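PDB 5LXZ: secreted protein from Streptomyces lividans TK24, which probably acts as a copper-radical oxidase of the galactose oxidase-like AA5 family and binds copper. Local coordinates for residues A[36-41]-A[59-64]; A[86-91]-A[226-231]. The protein carries 1 engineered substitution. All blocks are in the same frame, centred on the assembly; numbering follows the deposited sequence.

Interaction 1: residues A[36-41]-A[59-64]; sequences TGKVLM and TRIWDP
Met41 O accepts two hydrogen bonds, from Arg60 N at 2.8 Å and from Gln26 NE2, and also has a CA-H...O contact from Thr59 CA. Arg60 O in turn accepts from Met41 N. One hydrogen-bonded pair further along, Val39 and Trp62 repeat the exchange, with 2.9 Å from Val39 N to Trp62 O. The strands 39-41 and 59-62 run antiparallel at 160°.

The Val39, Met41 and Trp62 side chains share one face of the sheet. Trp62 has CG anti to its own N (chi1 171°), which lays the indole alongside Val39, both pointing the same way. Val39 CG2 meets Trp62 CE3 at 3.7 Å, obliquely to the ring. Met41 SD crosses the start of the same side chain, 3.8 Å from Trp62 CB, and makes an oblique Met-aromatic contact with the five-membered ring. Pro64 CA sits above one face of the indole, toward its rim, and Phe20 meets it edge-to-face.

Leu40 and Ile61 occupy the other face. There Leu40 CD1 presses on Thr59 CG2 at 3.3 Å, tighter than usual for two carbons. Thr59 OG1 bonds to Thr74 and Tyr236.

At the loop end the charges are looser. Lys38 NZ stands 4.6 Å from Asp63 OD2, beyond a salt bridge. A water donates to Asp63 OD2 at 2.6 Å and takes a weak bond from Lys38 NZ. The lysine has its salt bridge with Glu234, while Asp63 OD1 accepts from the backbone N of Val65 and Lys66.

These are neighbouring strands of one antiparallel blade, 30-33, 39-44, 58-62 and 69-71, as in the beta-propeller of galactose oxidase-like proteins.

Interaction 2: residues A[86-91]-A[226-231]; sequences LANGNL and AFEFDP
Asn90 reaches across to Glu228 and bonds ND2 to OE1 at 2.9 Å. Its CG is anti to the carbonyl carbon (chi1 -71°), which turns the amide toward Glu228. The carboxylate oxygen is met nearly along its C-O axis, close to the amide plane, though the two planes are 64° apart. Alongside, Leu91 and Phe229 exchange two backbone hydrogen bonds, the shorter being Phe229 N to Leu91 O at 2.7 Å.

The buried side is tight. Leu86 CD1 abuts the Glu228 carboxylate, 3.4 Å from its CD, with the two side chains crossing at about a right angle. Glu228 OE2 is taken by Tyr279 OH. Asn90 OD1 faces Pro231 CD at 3.3 Å.

The solvent side is looser. One water joins Asn88 ND2 to Glu228 OE1, and another joins Asn90 ND2 to Asp230 OD2. Asp230 OD1 accepts from the backbone N of Val232. Asn88 is exposed here, but its OD1 takes Asn90 N in an Asx turn (2.9 Å), overlapping the end of the type I turn from Leu86 to Gly89. An alanine at Asn90 would be likely to leave Glu228 OE1 without its direct amide donor and the water on Asp230 OD2 without its amide partner.

The turn joins strand 81-85 to strand 91-102, and 226-230 lies between 91-102 and 235-238. Strand 39-44 covers the Leu91 and Phe229 face, and the Phe229 ring meets Tyr236 edge-to-face.

The centres of interactions 1 and 2 lie 14 Å apart, in separate antiparallel sheets that pack against each other. The first closes along the chain before the second opens. Leu40 CD1 and Ile61 CD1 each come within 3.7 Å of Phe229 CZ, and Leu40 CD2 meets Leu91 CD2. The sheets are consistent with neighbouring blades of a beta-propeller, joined here by an apolar seam. Interaction 1 pairs strands close in sequence. In interaction 2 the 134 residues between the segments include much of the GlxA beta barrel domain, and the contact pairs parts of the chain distant in sequence.

Interaction 1: residues A[36-41]-A[59-64]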
loop_
_atom_site.group_PDB
_atom_site.type_symbol
_atom_site.label_atom_id
_atom_site.label_comp_id
_atom_site.label_asym_id
_atom_site.label_seq_id
_atom_site.Cartn_x
_atom_site.Cartn_y
_atom_site.Cartn_z
ATOM N N THR A 36 -5.033 15.349 -14.325
ATOM C CA THR A 36 -4.742 16.764 -14.528
ATOM C C THR A 36 -3.279 17.132 -14.467
ATOM O O THR A 36 -2.915 18.269 -14.721
ATOM C CB THR A 36 -5.485 17.587 -13.475
ATOM O OG1 THR A 36 -5.116 17.065 -12.179
ATOM C CG2 THR A 36 -6.972 17.447 -13.654
ATOM N N GLY A 37 -2.407 16.176 -14.107
ATOM C CA GLY A 37 -1.018 16.423 -13.931
ATOM C C GLY A 37 -0.645 16.863 -12.528
ATOM O O GLY A 37 0.530 17.049 -12.254
ATOM N N LYS A 38 -1.634 17.008 -11.655
ATOM C CA LYS A 38 -1.399 17.405 -10.283
ATOM C C LYS A 38 -1.371 16.181 -9.388
ATOM O O LYS A 38 -1.868 15.107 -9.773
ATOM C CB LYS A 38 -2.477 18.372 -9.865
ATOM C CG LYS A 38 -2.444 19.607 -10.779
ATOM C CD LYS A 38 -3.417 20.623 -10.309
ATOM C CE LYS A 38 -3.622 21.734 -11.325
ATOM N NZ LYS A 38 -4.610 22.684 -10.733
ATOM N N VAL A 39 -0.788 16.343 -8.211
ATOM C CA VAL A 39 -0.652 15.241 -7.261
ATOM C C VAL A 39 -1.534 15.484 -6.072
ATOM O O VAL A 39 -1.442 16.539 -5.422
ATOM C CB VAL A 39 0.796 15.080 -6.813
ATOM C CG1 VAL A 39 0.950 13.935 -5.831
ATOM C CG2 VAL A 39 1.720 14.892 -8.012
ATOM N N LEU A 40 -2.378 14.502 -5.772
ATOM C CA LEU A 40 -3.191 14.488 -4.570
ATOM C C LEU A 40 -2.334 13.924 -3.439
ATOM O O LEU A 40 -1.745 12.850 -3.585
ATOM C CB LEU A 40 -4.412 13.616 -4.779
ATOM C CG LEU A 40 -5.343 13.512 -3.574
ATOM C CD1 LEU A 40 -6.061 14.819 -3.375
ATOM C CD2 LEU A 40 -6.287 12.311 -3.741
ATOM N N MET A 41 -2.223 14.653 -2.338
ATOM C CA MET A 41 -1.427 14.246 -1.191
ATOM C C MET A 41 -2.343 14.180 0.015
ATOM O O MET A 41 -2.881 15.221 0.457
ATOM C CB MET A 41 -0.300 15.253 -0.982
ATOM C CG MET A 41 0.593 15.367 -2.213
ATOM S SD MET A 41 1.794 16.701 -2.130
ATOM C CE MET A 41 2.939 15.905 -1.008
ATOM N N THR A 59 -5.623 17.296 3.281
ATOM C CA THR A 59 -5.276 16.915 1.928
ATOM C C THR A 59 -4.679 18.120 1.240
ATOM O O THR A 59 -5.088 19.265 1.507
ATOM C CB THR A 59 -6.537 16.466 1.151
ATOM O OG1 THR A 59 -7.078 15.323 1.799
ATOM C CG2 THR A 59 -6.243 16.138 -0.313
ATOM N N ARG A 60 -3.708 17.876 0.354
ATOM C CA ARG A 60 -3.205 18.875 -0.566
ATOM C C ARG A 60 -3.310 18.456 -2.006
ATOM O O ARG A 60 -3.295 17.275 -2.313
ATOM C CB ARG A 60 -1.747 19.214 -0.272
ATOM C CG ARG A 60 -1.428 19.538 1.182
ATOM C CD ARG A 60 -2.021 20.854 1.619
ATOM N NE ARG A 60 -1.735 21.030 3.046
ATOM C CZ ARG A 60 -2.573 20.864 4.070
ATOM N NH1 ARG A 60 -3.850 20.575 3.902
ATOM N NH2 ARG A 60 -2.127 21.022 5.315
ATOM N N ILE A 61 -3.389 19.429 -2.902
ATOM C CA ILE A 61 -3.123 19.247 -4.327
ATOM C C ILE A 61 -1.909 20.065 -4.680
ATOM O O ILE A 61 -1.865 21.286 -4.401
ATOM C CB ILE A 61 -4.296 19.701 -5.170
ATOM C CG1 ILE A 61 -5.433 18.737 -4.970
ATOM C CG2 ILE A 61 -3.895 19.821 -6.661
ATOM C CD1 ILE A 61 -6.674 19.149 -5.684
ATOM N N TRP A 62 -0.912 19.407 -5.268
ATOM C CA TRP A 62 0.343 20.015 -5.619
ATOM C C TRP A 62 0.470 19.995 -7.123
ATOM O O TRP A 62 0.264 18.957 -7.761
ATOM C CB TRP A 62 1.478 19.248 -4.975
ATOM C CG TRP A 62 2.852 19.631 -5.421
ATOM C CD1 TRP A 62 3.421 20.875 -5.378
ATOM C CD2 TRP A 62 3.848 18.757 -5.953
ATOM N NE1 TRP A 62 4.714 20.830 -5.868
ATOM C CE2 TRP A 62 5.006 19.537 -6.212
ATOM C CE3 TRP A 62 3.865 17.385 -6.260
ATOM C CZ2 TRP A 62 6.178 18.989 -6.770
ATOM C CZ3 TRP A 62 5.025 16.841 -6.811
ATOM C CH2 TRP A 62 6.162 17.636 -7.049
ATOM N N ASP A 63 0.770 21.160 -7.710
ATOM C CA ASP A 63 1.000 21.268 -9.142
ATOM C C ASP A 63 2.503 21.255 -9.332
ATOM O O ASP A 63 3.183 22.229 -8.980
ATOM C CB ASP A 63 0.368 22.547 -9.663
ATOM C CG ASP A 63 0.572 22.754 -11.141
ATOM O OD1 ASP A 63 1.497 22.197 -11.716
ATOM O OD2 ASP A 63 -0.228 23.506 -11.725
ATOM N N PRO A 64 3.053 20.149 -9.848
ATOM C CA PRO A 64 4.497 20.096 -9.982
ATOM C C PRO A 64 5.059 21.043 -11.036
ATOM O O PRO A 64 6.244 21.347 -10.939
ATOM C CB PRO A 64 4.795 18.637 -10.330
ATOM C CG PRO A 64 3.513 18.038 -10.707
ATOM C CD PRO A 64 2.399 18.869 -10.193
HETATM O O HOH W 1 -1.969 24.859 -10.388
#

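Interaction 2: residues A[86-91]-A[226-231]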
loop_
_atom_site.group_PDB
_atom_site.type_symbol
_atom_site.label_atom_id
_atom_site.label_comp_id
_atom_site.label_asym_id
_atom_site.label_seq_id
_atom_site.Cartn_x
_atom_site.Cartn_y
_atom_site.Cartn_z
ATOM N N LEU A 86 -10.462 5.070 -11.014
ATOM C CA LEU A 86 -11.602 4.587 -11.774
ATOM C C LEU A 86 -11.431 4.922 -13.254
ATOM O O LEU A 86 -10.578 5.694 -13.652
ATOM C CB LEU A 86 -12.865 5.247 -11.244
ATOM C CG LEU A 86 -13.179 4.939 -9.793
ATOM C CD1 LEU A 86 -14.438 5.676 -9.424
ATOM C CD2 LEU A 86 -13.294 3.460 -9.490
ATOM N N ALA A 87 -12.264 4.298 -14.071
ATOM C CA ALA A 87 -12.193 4.541 -15.528
ATOM C C ALA A 87 -12.361 5.984 -15.938
ATOM O O ALA A 87 -11.779 6.442 -16.941
ATOM C CB ALA A 87 -13.212 3.677 -16.260
ATOM N N ASN A 88 -13.123 6.764 -15.164
ATOM C CA ASN A 88 -13.217 8.179 -15.473
ATOM C C ASN A 88 -12.144 9.093 -14.916
ATOM O O ASN A 88 -12.222 10.316 -15.052
ATOM C CB ASN A 88 -14.587 8.683 -15.074
ATOM C CG ASN A 88 -14.778 8.758 -13.579
ATOM O OD1 ASN A 88 -13.907 8.387 -12.773
ATOM N ND2 ASN A 88 -15.965 9.214 -13.189
ATOM N N GLY A 89 -11.085 8.537 -14.324
ATOM C CA GLY A 89 -10.006 9.344 -13.771
ATOM C C GLY A 89 -10.220 9.772 -12.349
ATOM O O GLY A 89 -9.309 10.275 -11.712
ATOM N N ASN A 90 -11.414 9.557 -11.787
ATOM C CA ASN A 90 -11.602 9.847 -10.373
ATOM C C ASN A 90 -10.860 8.803 -9.556
ATOM O O ASN A 90 -10.628 7.697 -10.007
ATOM C CB ASN A 90 -13.058 9.814 -9.972
ATOM C CG ASN A 90 -13.863 10.983 -10.521
ATOM O OD1 ASN A 90 -13.358 11.879 -11.175
ATOM N ND2 ASN A 90 -15.145 10.958 -10.217
ATOM N N LEU A 91 -10.439 9.167 -8.362
ATOM C CA LEU A 91 -9.773 8.245 -7.465
ATOM C C LEU A 91 -10.821 7.758 -6.476
ATOM O O LEU A 91 -11.359 8.566 -5.721
ATOM C CB LEU A 91 -8.635 8.933 -6.709
ATOM C CG LEU A 91 -7.735 8.006 -5.901
ATOM C CD1 LEU A 91 -6.788 7.190 -6.794
ATOM C CD2 LEU A 91 -6.897 8.801 -4.895
ATOM N N ALA A 226 -16.636 6.079 1.949
ATOM C CA ALA A 226 -16.065 6.052 0.622
ATOM C C ALA A 226 -16.349 7.304 -0.159
ATOM O O ALA A 226 -17.461 7.894 -0.058
ATOM C CB ALA A 226 -16.557 4.855 -0.138
ATOM N N PHE A 227 -15.391 7.703 -0.992
ATOM C CA PHE A 227 -15.528 8.909 -1.790
ATOM C C PHE A 227 -14.919 8.657 -3.162
ATOM O O PHE A 227 -14.079 7.783 -3.317
ATOM C CB PHE A 227 -14.725 10.061 -1.158
ATOM C CG PHE A 227 -15.129 10.397 0.238
ATOM C CD1 PHE A 227 -14.627 9.693 1.317
ATOM C CD2 PHE A 227 -16.120 11.351 0.457
ATOM C CE1 PHE A 227 -15.039 9.978 2.611
ATOM C CE2 PHE A 227 -16.553 11.605 1.757
ATOM C CZ PHE A 227 -16.007 10.943 2.813
ATOM N N GLU A 228 -15.323 9.437 -4.144
ATOM C CA GLU A 228 -14.562 9.571 -5.358
ATOM C C GLU A 228 -13.892 10.930 -5.333
ATOM O O GLU A 228 -14.568 11.932 -5.168
ATOM C CB GLU A 228 -15.418 9.407 -6.580
ATOM C CG GLU A 228 -15.954 7.997 -6.788
ATOM C CD GLU A 228 -16.728 7.839 -8.089
ATOM O OE1 GLU A 228 -16.611 8.727 -8.985
ATOM O OE2 GLU A 228 -17.445 6.831 -8.262
ATOM N N PHE A 229 -12.575 11.003 -5.476
ATOM C CA PHE A 229 -11.932 12.298 -5.590
ATOM C C PHE A 229 -11.980 12.676 -7.062
ATOM O O PHE A 229 -11.456 11.947 -7.914
ATOM C CB PHE A 229 -10.476 12.292 -5.122
ATOM C CG PHE A 229 -9.881 13.656 -5.140
ATOM C CD1 PHE A 229 -10.172 14.537 -4.080
ATOM C CD2 PHE A 229 -9.152 14.143 -6.236
ATOM C CE1 PHE A 229 -9.673 15.828 -4.076
ATOM C CE2 PHE A 229 -8.680 15.465 -6.215
ATOM C CZ PHE A 229 -8.932 16.282 -5.138
ATOM N N ASP A 230 -12.596 13.816 -7.358
ATOM C CA ASP A 230 -12.734 14.310 -8.715
ATOM C C ASP A 230 -11.580 15.287 -8.976
ATOM O O ASP A 230 -11.521 16.355 -8.350
ATOM C CB ASP A 230 -14.113 14.985 -8.828
ATOM C CG ASP A 230 -14.371 15.599 -10.181
ATOM O OD1 ASP A 230 -13.435 15.970 -10.886
ATOM O OD2 ASP A 230 -15.577 15.731 -10.504
ATOM N N PRO A 231 -10.644 14.928 -9.863
ATOM C CA PRO A 231 -9.478 15.762 -10.086
ATOM C C PRO A 231 -9.771 17.081 -10.805
ATOM O O PRO A 231 -8.991 18.012 -10.657
ATOM C CB PRO A 231 -8.558 14.897 -10.898
ATOM C CG PRO A 231 -9.390 13.862 -11.498
ATOM C CD PRO A 231 -10.652 13.713 -10.709
HETATM O O HOH W 2 -18.018 8.980 -11.043
HETATM O O HOH W 3 -16.937 13.267 -10.959
#